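Side-chain contacts in tonb-dependent siderophore receptor (Acinetobacter baumannii, PDB 5FP1), which probably binds iron-chelating siderophores at the outer membrane in the first step of iron uptake, and may bind ferric enterobactin with micromolar affinity: residues Gln27-Lys32 with Asn138-Val143; Asp62-Val67 with Val117-Gly122; Pro304-Gly309 with Leu315-Leu320. All blocks are in the same frame, centred on the assembly; numbering follows the deposited sequence.

In the fold
Contacts 1 and 2 meet on the same sheet of the plug, in which strands 114-121 and 135-141 are neighbours. They also touch directly: Glu118 of contact 2 bonds to Ser28 and Ala29 of contact 1. All touching residues of contact 2 are buried near the chain's centre, and they pack mainly through hydrocarbon. Contact 1 is partly buried and combines a small apolar patch with a water-bridged pair of amides. Contact 3, largely buried but far from that centre, lies in the barrel where strand 284-304 turns back into strand 315-341. Its chemistry is mostly polar and charged, with side-chain and backbone hydrogen bonds, a salt bridge and a weakly bound phosphate.

Contact 1 of 3, residues Gln27-Lys32 with Asn138-Val143; sequences QSANSK and NMISKV
Ala29 and Ile140 make the apolar half of this contact. The methyl CB of Ala29 rests against both methyls of Ile140, 3.8 Å from its CG2 and 4.0 Å from its CD1. Ile140 CG2 lies anti to the backbone N, while both torsions along the other branch are near -55°, which folds CD1 back so that both methyls face the same alanine.

The polar half pairs two asparagines through water. Asn30 ND2 and Asn138 ND2 are 3.6 Å apart; both are N-H donors and cannot bond each other, and the amide planes are turned 80° against one another. A water accepts from both, at 3.0 Å from Asn30 ND2 and 3.0 Å from Asn138 ND2. The far ends of the amides are engaged as well: Asn138 OD1 takes the backbone N-H of Gly100, and Asn30 OD1 receives Lys32 N at 2.9 Å, closing an Asx turn in which the donor stands 44° out of the carbonyl plane. These bonds fix which end of each amide is nitrogen.

A second small turn shapes the 27-32 loop. Ser28 OG accepts from Asn30 N at 2.8 Å in an ST turn, and the carboxylate of Glu118, on the strand beside 135-141, bonds to both Ser28 OG and the backbone N of Ala29.

Because the two amides present N-H groups to each other, the segments depend on the water as a common acceptor for their polar link, and a small methyl patch is the direct contact beside it. The firm polar hold on the loop ahead of strand 43-47 comes instead from the adjoining strand of the plug sheet, where the carboxylate of Glu118 grips it directly.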
loop_
_atom_site.group_PDB
_atom_site.type_symbol
_atom_site.label_atom_id
_atom_site.label_comp_id
_atom_site.label_asym_id
_atom_site.label_seq_id
_atom_site.Cartn_x
_atom_site.Cartn_y
_atom_site.Cartn_z
ATOM N N GLN A 27 -18.410 -11.132 -1.767
ATOM C CA GLN A 27 -17.400 -12.181 -1.688
ATOM C C GLN A 27 -16.043 -11.614 -2.084
ATOM O O GLN A 27 -15.932 -10.883 -3.059
ATOM C CB GLN A 27 -17.707 -13.323 -2.665
ATOM C CG GLN A 27 -19.103 -13.888 -2.564
ATOM C CD GLN A 27 -19.182 -15.036 -1.592
ATOM O OE1 GLN A 27 -18.200 -15.380 -0.930
ATOM N NE2 GLN A 27 -20.351 -15.650 -1.509
ATOM N N SER A 28 -15.018 -12.052 -1.387
ATOM C CA SER A 28 -13.651 -11.776 -1.770
ATOM C C SER A 28 -13.254 -12.562 -3.007
ATOM O O SER A 28 -13.697 -13.687 -3.190
ATOM C CB SER A 28 -12.737 -12.167 -0.629
ATOM O OG SER A 28 -11.392 -12.149 -1.061
ATOM N N ALA A 29 -12.389 -11.985 -3.842
ATOM C CA ALA A 29 -11.836 -12.717 -4.982
ATOM C C ALA A 29 -10.668 -13.589 -4.542
ATOM O O ALA A 29 -10.122 -14.352 -5.309
ATOM C CB ALA A 29 -11.407 -11.738 -6.082
ATOM N N ASN A 30 -10.292 -13.496 -3.275
ATOM C CA ASN A 30 -9.194 -14.274 -2.745
ATOM C C ASN A 30 -9.707 -15.638 -2.236
ATOM O O ASN A 30 -10.527 -15.705 -1.313
ATOM C CB ASN A 30 -8.540 -13.443 -1.625
ATOM C CG ASN A 30 -7.340 -14.114 -0.961
ATOM O OD1 ASN A 30 -7.065 -15.287 -1.154
ATOM N ND2 ASN A 30 -6.625 -13.343 -0.141
ATOM N N SER A 31 -9.229 -16.727 -2.826
ATOM C CA SER A 31 -9.729 -18.057 -2.471
ATOM C C SER A 31 -9.302 -18.524 -1.065
ATOM O O SER A 31 -9.762 -19.568 -0.567
ATOM C CB SER A 31 -9.349 -19.082 -3.542
ATOM O OG SER A 31 -7.980 -19.441 -3.440
ATOM N N LYS A 32 -8.440 -17.760 -0.403
ATOM C CA LYS A 32 -8.144 -18.024 1.010
ATOM C C LYS A 32 -9.243 -17.576 1.984
ATOM O O LYS A 32 -9.234 -17.985 3.150
ATOM C CB LYS A 32 -6.799 -17.410 1.401
ATOM C CG LYS A 32 -5.662 -18.160 0.752
ATOM C CD LYS A 32 -4.319 -17.780 1.293
ATOM C CE LYS A 32 -3.221 -18.527 0.569
ATOM N NZ LYS A 32 -1.949 -17.892 0.964
ATOM N N ASN A 138 -4.397 -6.500 -1.053
ATOM C CA ASN A 138 -4.373 -7.461 -2.152
ATOM C C ASN A 138 -5.081 -6.835 -3.333
ATOM O O ASN A 138 -6.275 -6.514 -3.256
ATOM C CB ASN A 138 -5.065 -8.762 -1.716
ATOM C CG ASN A 138 -4.971 -9.859 -2.768
ATOM O OD1 ASN A 138 -4.157 -9.792 -3.718
ATOM N ND2 ASN A 138 -5.836 -10.864 -2.635
ATOM N N MET A 139 -4.339 -6.555 -4.395
ATOM C CA MET A 139 -4.913 -5.951 -5.585
ATOM C C MET A 139 -5.355 -7.074 -6.544
ATOM O O MET A 139 -4.576 -7.962 -6.875
ATOM C CB MET A 139 -3.915 -4.973 -6.224
ATOM C CG MET A 139 -3.653 -3.731 -5.328
ATOM S SD MET A 139 -2.313 -2.810 -6.055
ATOM C CE MET A 139 -3.246 -1.888 -7.236
ATOM N N ILE A 140 -6.614 -7.030 -6.959
ATOM C CA ILE A 140 -7.229 -8.087 -7.774
ATOM C C ILE A 140 -7.204 -7.596 -9.223
ATOM O O ILE A 140 -7.688 -6.524 -9.503
ATOM C CB ILE A 140 -8.707 -8.308 -7.392
ATOM C CG1 ILE A 140 -8.847 -8.564 -5.886
ATOM C CG2 ILE A 140 -9.342 -9.434 -8.201
ATOM C CD1 ILE A 140 -8.036 -9.716 -5.373
ATOM N N SER A 141 -6.614 -8.376 -10.117
ATOM C CA SER A 141 -6.351 -7.935 -11.484
ATOM C C SER A 141 -7.529 -8.259 -12.378
ATOM O O SER A 141 -8.228 -9.263 -12.174
ATOM C CB SER A 141 -5.132 -8.654 -12.054
ATOM O OG SER A 141 -3.999 -8.452 -11.251
ATOM N N LYS A 142 -7.727 -7.413 -13.370
ATOM C CA LYS A 142 -8.615 -7.713 -14.484
ATOM C C LYS A 142 -7.978 -8.807 -15.315
ATOM O O LYS A 142 -6.857 -8.662 -15.765
ATOM C CB LYS A 142 -8.764 -6.482 -15.357
ATOM C CG LYS A 142 -9.535 -5.356 -14.686
ATOM C CD LYS A 142 -9.368 -4.053 -15.453
ATOM C CE LYS A 142 -10.334 -3.018 -14.911
ATOM N NZ LYS A 142 -9.879 -1.640 -15.207
ATOM N N VAL A 143 -8.711 -9.866 -15.574
ATOM C CA VAL A 143 -8.206 -10.885 -16.477
ATOM C C VAL A 143 -9.252 -11.345 -17.536
ATOM O O VAL A 143 -10.454 -11.129 -17.385
ATOM C CB VAL A 143 -7.623 -12.071 -15.674
ATOM C CG1 VAL A 143 -8.692 -12.725 -14.816
ATOM C CG2 VAL A 143 -6.966 -13.083 -16.598
HETATM O O HOH W 1 -7.650 -10.505 -0.292
#

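Contact 2 of 3, residues Asp62-Val67 with Val117-Gly122; sequences DALRTV and VEVTKG
Lys121 reaches across to Val67 with the end of its chain. Its CB points toward the 62-67 segment, and CG stands beside the backbone N, opposite the carbonyl carbon (chi1 -60°). CG and CD carry the chain onward in extended form until a bend at chi3 (-140°) redirects the last two atoms. CE then comes to 4.0 Å from Val67 CG1, and NZ to 3.9 Å from the same methyl, the two side chains sliding past each other in opposite directions. The ammonium is not stranded among hydrocarbon, since it hydrogen-bonds to Ser45 OG; the side chain also touches Ile87.

Val67 uses its other methyl for a second neighbour: CG2 lies 4.4 Å from Val119 CG2. That same Val119 methyl meets Leu64 CD2, also at 4.4 Å, so Val119 faces two residues of the 62-67 segment at loose van der Waals range.

Segment 62-67, on helix 60-63 and the turn after it, therefore packs over one face of strand 114-121, on the side carrying Val117, Val119 and Lys121. Strand 43-47 runs antiparallel along one edge of that strand and strand 135-141 along the other; Ile47 and Ile137 from these two touch side chains of both segments and extend the apolar layer.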
loop_
_atom_site.group_PDB
_atom_site.type_symbol
_atom_site.label_atom_id
_atom_site.label_comp_id
_atom_site.label_asym_id
_atom_site.label_seq_id
_atom_site.Cartn_x
_atom_site.Cartn_y
_atom_site.Cartn_z
ATOM N N ASP A 62 -3.705 6.874 -4.080
ATOM C CA ASP A 62 -4.912 7.692 -4.124
ATOM C C ASP A 62 -6.146 6.874 -3.704
ATOM O O ASP A 62 -6.970 7.347 -2.926
ATOM C CB ASP A 62 -5.118 8.297 -5.517
ATOM C CG ASP A 62 -4.125 9.404 -5.818
ATOM O OD1 ASP A 62 -3.537 9.960 -4.892
ATOM O OD2 ASP A 62 -3.896 9.697 -6.985
ATOM N N ALA A 63 -6.247 5.644 -4.205
ATOM C CA ALA A 63 -7.362 4.788 -3.890
ATOM C C ALA A 63 -7.540 4.567 -2.403
ATOM O O ALA A 63 -8.668 4.458 -1.912
ATOM C CB ALA A 63 -7.234 3.459 -4.607
ATOM N N LEU A 64 -6.423 4.443 -1.695
ATOM C CA LEU A 64 -6.434 4.154 -0.276
ATOM C C LEU A 64 -7.001 5.285 0.568
ATOM O O LEU A 64 -7.365 5.067 1.727
ATOM C CB LEU A 64 -5.007 3.801 0.191
ATOM C CG LEU A 64 -4.547 2.428 -0.301
ATOM C CD1 LEU A 64 -3.074 2.245 0.047
ATOM C CD2 LEU A 64 -5.398 1.312 0.289
ATOM N N ARG A 65 -7.085 6.487 0.007
ATOM C CA ARG A 65 -7.706 7.596 0.734
ATOM C C ARG A 65 -9.160 7.278 1.103
ATOM O O ARG A 65 -9.689 7.871 2.037
ATOM C CB ARG A 65 -7.665 8.908 -0.070
ATOM C CG ARG A 65 -8.809 9.093 -1.063
ATOM C CD ARG A 65 -8.756 10.459 -1.728
ATOM N NE ARG A 65 -9.859 10.629 -2.659
ATOM C CZ ARG A 65 -9.710 10.680 -3.980
ATOM N NH1 ARG A 65 -8.504 10.605 -4.521
ATOM N NH2 ARG A 65 -10.763 10.824 -4.745
ATOM N N THR A 66 -9.792 6.375 0.367
ATOM C CA THR A 66 -11.197 5.989 0.642
ATOM C C THR A 66 -11.362 5.073 1.825
ATOM O O THR A 66 -12.506 4.789 2.219
ATOM C CB THR A 66 -11.867 5.276 -0.547
ATOM O OG1 THR A 66 -11.216 4.011 -0.829
ATOM C CG2 THR A 66 -11.848 6.150 -1.757
ATOM N N VAL A 67 -10.249 4.584 2.374
ATOM C CA VAL A 67 -10.297 3.670 3.523
ATOM C C VAL A 67 -9.752 4.391 4.736
ATOM O O VAL A 67 -8.542 4.629 4.834
ATOM C CB VAL A 67 -9.438 2.411 3.314
ATOM C CG1 VAL A 67 -9.652 1.443 4.477
ATOM C CG2 VAL A 67 -9.770 1.745 1.988
ATOM N N VAL A 117 -9.621 -3.586 -4.892
ATOM C CA VAL A 117 -8.533 -3.686 -3.934
ATOM C C VAL A 117 -9.143 -4.197 -2.622
ATOM O O VAL A 117 -10.119 -3.646 -2.132
ATOM C CB VAL A 117 -7.881 -2.314 -3.656
ATOM C CG1 VAL A 117 -6.706 -2.492 -2.707
ATOM C CG2 VAL A 117 -7.422 -1.657 -4.944
ATOM N N GLU A 118 -8.581 -5.262 -2.080
ATOM C CA GLU A 118 -9.076 -5.843 -0.853
ATOM C C GLU A 118 -8.117 -5.567 0.280
ATOM O O GLU A 118 -6.927 -5.996 0.245
ATOM C CB GLU A 118 -9.284 -7.344 -1.036
ATOM C CG GLU A 118 -10.233 -7.667 -2.179
ATOM C CD GLU A 118 -10.641 -9.123 -2.244
ATOM O OE1 GLU A 118 -10.182 -9.950 -1.404
ATOM O OE2 GLU A 118 -11.429 -9.429 -3.153
ATOM N N VAL A 119 -8.614 -4.859 1.292
ATOM C CA VAL A 119 -7.804 -4.530 2.468
ATOM C C VAL A 119 -8.209 -5.404 3.651
ATOM O O VAL A 119 -9.314 -5.256 4.210
ATOM C CB VAL A 119 -7.960 -3.065 2.841
ATOM C CG1 VAL A 119 -7.019 -2.686 3.970
ATOM C CG2 VAL A 119 -7.700 -2.165 1.622
ATOM N N THR A 120 -7.312 -6.295 4.047
ATOM C CA THR A 120 -7.512 -7.096 5.228
ATOM C C THR A 120 -7.027 -6.260 6.379
ATOM O O THR A 120 -5.903 -5.735 6.350
ATOM C CB THR A 120 -6.747 -8.426 5.150
ATOM O OG1 THR A 120 -7.291 -9.204 4.081
ATOM C CG2 THR A 120 -6.876 -9.199 6.442
ATOM N N LYS A 121 -7.857 -6.117 7.404
ATOM C CA LYS A 121 -7.457 -5.374 8.586
ATOM C C LYS A 121 -7.389 -6.322 9.776
ATOM O O LYS A 121 -8.325 -7.097 10.027
ATOM C CB LYS A 121 -8.433 -4.210 8.842
ATOM C CG LYS A 121 -8.519 -3.205 7.706
ATOM C CD LYS A 121 -9.479 -2.068 8.054
ATOM C CE LYS A 121 -10.332 -1.647 6.873
ATOM N NZ LYS A 121 -11.441 -0.709 7.256
ATOM N N GLY A 122 -6.268 -6.273 10.496
ATOM C CA GLY A 122 -5.962 -7.253 11.518
ATOM C C GLY A 122 -4.874 -8.235 11.106
ATOM O O GLY A 122 -4.671 -8.519 9.923
#

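Contact 3 of 3, residues Pro304-Gly309 with Leu315-Leu320; sequences PDDSKG and LVWHRL. With PO4 (phosphate ion), chain B.
The indole of Trp317 meets the 304-309 turn mainly at its edge. Asp305 O and Asp306 OD2 lie near the ring plane, the latter 3.7 Å from CZ3, while Lys308 approaches obliquely with CE 3.8 Å from the same carbon. Over one face stands the backbone N of Arg319, offset toward the rim. The indole nitrogen is held by Phe379 O.

The guanidinium of Arg319 meets Asp306 OD2 and Leu320 O close to its own plane. CG lies anti to the backbone N, and a bend at chi2 brings NH1 round to Asp306. There NH1 gives a salt-bridge hydrogen bond to Asp306 OD2 at 2.9 Å, reaching that oxygen from 45° above the carboxylate plane; the two planes stand 77° apart. NE bonds to Leu320 O, and this second bond limits rotation of the group. NH1 also makes a weak bond to O2 of a phosphate ion, which lies oblique to the guanidinium. The ion, probably from the crystallisation liquor, is also bound by His700.

Asp305 ties the turn to the strand. Its OD1 accepts from Trp317 N at 2.8 Å in a nearly straight bond (165°) on the anti side of the carboxylate, and takes a further hydrogen bond from Asn310 ND2. In return Asp305 N donates to Trp317 O at 3.0 Å. The side chain thus stands in for a backbone carbonyl as the acceptor of Trp317 N. Beside this pair, Val316 CG1 packs 4.0 Å from Pro304 CB.

Segment 304-309 opens the loop between barrel strands 284-304 and 315-341. Pro304 and His318 form an antiparallel non-hydrogen-bonded pair, after which Asp305 to Lys308 form a type I' turn. Strand 315-341 also pairs with the short strand 391-393, where Trp317 touches Cys391, the disulfide partner of Cys383.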
loop_
_atom_site.group_PDB
_atom_site.type_symbol
_atom_site.label_atom_id
_atom_site.label_comp_id
_atom_site.label_asym_id
_atom_site.label_seq_id
_atom_site.Cartn_x
_atom_site.Cartn_y
_atom_site.Cartn_z
ATOM N N PRO A 304 13.801 18.049 1.937
ATOM C CA PRO A 304 13.906 19.515 2.112
ATOM C C PRO A 304 14.599 19.885 3.447
ATOM O O PRO A 304 13.987 19.885 4.519
ATOM C CB PRO A 304 12.445 19.962 2.084
ATOM C CG PRO A 304 11.726 18.812 2.732
ATOM C CD PRO A 304 12.425 17.579 2.186
ATOM N N ASP A 305 15.902 20.113 3.339
ATOM C CA ASP A 305 16.794 20.628 4.387
ATOM C C ASP A 305 17.353 19.626 5.397
ATOM O O ASP A 305 18.328 19.930 6.056
ATOM C CB ASP A 305 16.224 21.833 5.126
ATOM C CG ASP A 305 17.333 22.779 5.591
ATOM O OD1 ASP A 305 18.218 23.059 4.746
ATOM O OD2 ASP A 305 17.316 23.260 6.760
ATOM N N ASP A 306 16.751 18.447 5.522
ATOM C CA ASP A 306 17.337 17.381 6.354
ATOM C C ASP A 306 17.606 17.882 7.770
ATOM O O ASP A 306 18.634 17.563 8.367
ATOM C CB ASP A 306 18.616 16.911 5.700
ATOM C CG ASP A 306 19.083 15.552 6.199
ATOM O OD1 ASP A 306 18.280 14.775 6.718
ATOM O OD2 ASP A 306 20.255 15.259 6.024
ATOM N N SER A 307 16.695 18.720 8.276
ATOM C CA SER A 307 16.766 19.285 9.638
ATOM C C SER A 307 18.072 20.047 9.928
ATOM O O SER A 307 18.485 20.152 11.066
ATOM C CB SER A 307 16.518 18.204 10.707
ATOM O OG SER A 307 15.285 17.532 10.449
ATOM N N LYS A 308 18.714 20.591 8.910
ATOM C CA LYS A 308 19.967 21.274 9.129
ATOM C C LYS A 308 19.832 22.682 9.682
ATOM O O LYS A 308 20.843 23.292 10.006
ATOM C CB LYS A 308 20.763 21.344 7.841
ATOM C CG LYS A 308 21.165 19.979 7.298
ATOM C CD LYS A 308 22.309 19.381 8.092
ATOM C CE LYS A 308 22.605 17.994 7.554
ATOM N NZ LYS A 308 23.458 17.235 8.486
ATOM N N GLY A 309 18.618 23.209 9.767
ATOM C CA GLY A 309 18.406 24.523 10.371
ATOM C C GLY A 309 18.399 25.685 9.372
ATOM O O GLY A 309 18.229 26.825 9.755
ATOM N N LEU A 315 16.308 29.446 3.917
ATOM C CA LEU A 315 16.907 28.623 2.877
ATOM C C LEU A 315 16.578 27.119 3.089
ATOM O O LEU A 315 16.240 26.684 4.187
ATOM C CB LEU A 315 18.423 28.848 2.844
ATOM C CG LEU A 315 18.882 30.276 2.437
ATOM C CD1 LEU A 315 20.378 30.419 2.672
ATOM C CD2 LEU A 315 18.499 30.567 1.004
ATOM N N VAL A 316 16.675 26.348 2.010
ATOM C CA VAL A 316 16.470 24.897 2.030
ATOM C C VAL A 316 17.560 24.217 1.248
ATOM O O VAL A 316 17.727 24.476 0.042
ATOM C CB VAL A 316 15.105 24.525 1.396
ATOM C CG1 VAL A 316 14.929 22.996 1.255
ATOM C CG2 VAL A 316 13.988 25.097 2.208
ATOM N N TRP A 317 18.280 23.326 1.925
ATOM C CA TRP A 317 19.330 22.513 1.333
ATOM C C TRP A 317 18.729 21.293 0.634
ATOM O O TRP A 317 17.904 20.605 1.221
ATOM C CB TRP A 317 20.274 22.019 2.416
ATOM C CG TRP A 317 21.366 21.107 1.950
ATOM C CD1 TRP A 317 22.259 21.343 0.954
ATOM C CD2 TRP A 317 21.704 19.819 2.486
ATOM N NE1 TRP A 317 23.114 20.280 0.815
ATOM C CE2 TRP A 317 22.796 19.329 1.742
ATOM C CE3 TRP A 317 21.208 19.047 3.530
ATOM C CZ2 TRP A 317 23.401 18.102 2.014
ATOM C CZ3 TRP A 317 21.814 17.816 3.796
ATOM C CH2 TRP A 317 22.891 17.364 3.039
ATOM N N HIS A 318 19.125 21.053 -0.613
ATOM C CA HIS A 318 18.591 19.931 -1.395
ATOM C C HIS A 318 19.297 18.603 -1.037
ATOM O O HIS A 318 20.026 18.064 -1.858
ATOM C CB HIS A 318 18.801 20.119 -2.899
ATOM C CG HIS A 318 18.103 21.294 -3.511
ATOM N ND1 HIS A 318 16.728 21.406 -3.580
ATOM C CD2 HIS A 318 18.601 22.375 -4.167
ATOM C CE1 HIS A 318 16.411 22.513 -4.237
ATOM N NE2 HIS A 318 17.529 23.120 -4.598
ATOM N N ARG A 319 19.032 18.062 0.160
ATOM C CA ARG A 319 19.570 16.776 0.587
ATOM C C ARG A 319 19.177 15.699 -0.402
ATOM O O ARG A 319 18.026 15.609 -0.786
ATOM C CB ARG A 319 19.053 16.404 1.984
ATOM C CG ARG A 319 19.216 14.941 2.363
ATOM C CD ARG A 319 20.665 14.455 2.505
ATOM N NE ARG A 319 20.644 12.993 2.469
ATOM C CZ ARG A 319 20.513 12.178 3.514
ATOM N NH1 ARG A 319 20.503 12.635 4.746
ATOM N NH2 ARG A 319 20.433 10.880 3.307
ATOM N N LEU A 320 20.153 14.907 -0.838
ATOM C CA LEU A 320 19.913 13.860 -1.844
ATOM C C LEU A 320 19.634 12.509 -1.172
ATOM O O LEU A 320 20.362 12.108 -0.261
ATOM C CB LEU A 320 21.125 13.718 -2.789
ATOM C CG LEU A 320 20.999 12.680 -3.917
ATOM C CD1 LEU A 320 21.717 13.197 -5.177
ATOM C CD2 LEU A 320 21.542 11.335 -3.511
HETATM P P PO4 B . 19.291 11.751 7.988
HETATM O O1 PO4 B . 19.863 13.091 8.399
HETATM O O2 PO4 B . 18.488 11.965 6.723
HETATM O O3 PO4 B . 18.387 11.190 9.085
HETATM O O4 PO4 B . 20.423 10.774 7.715
#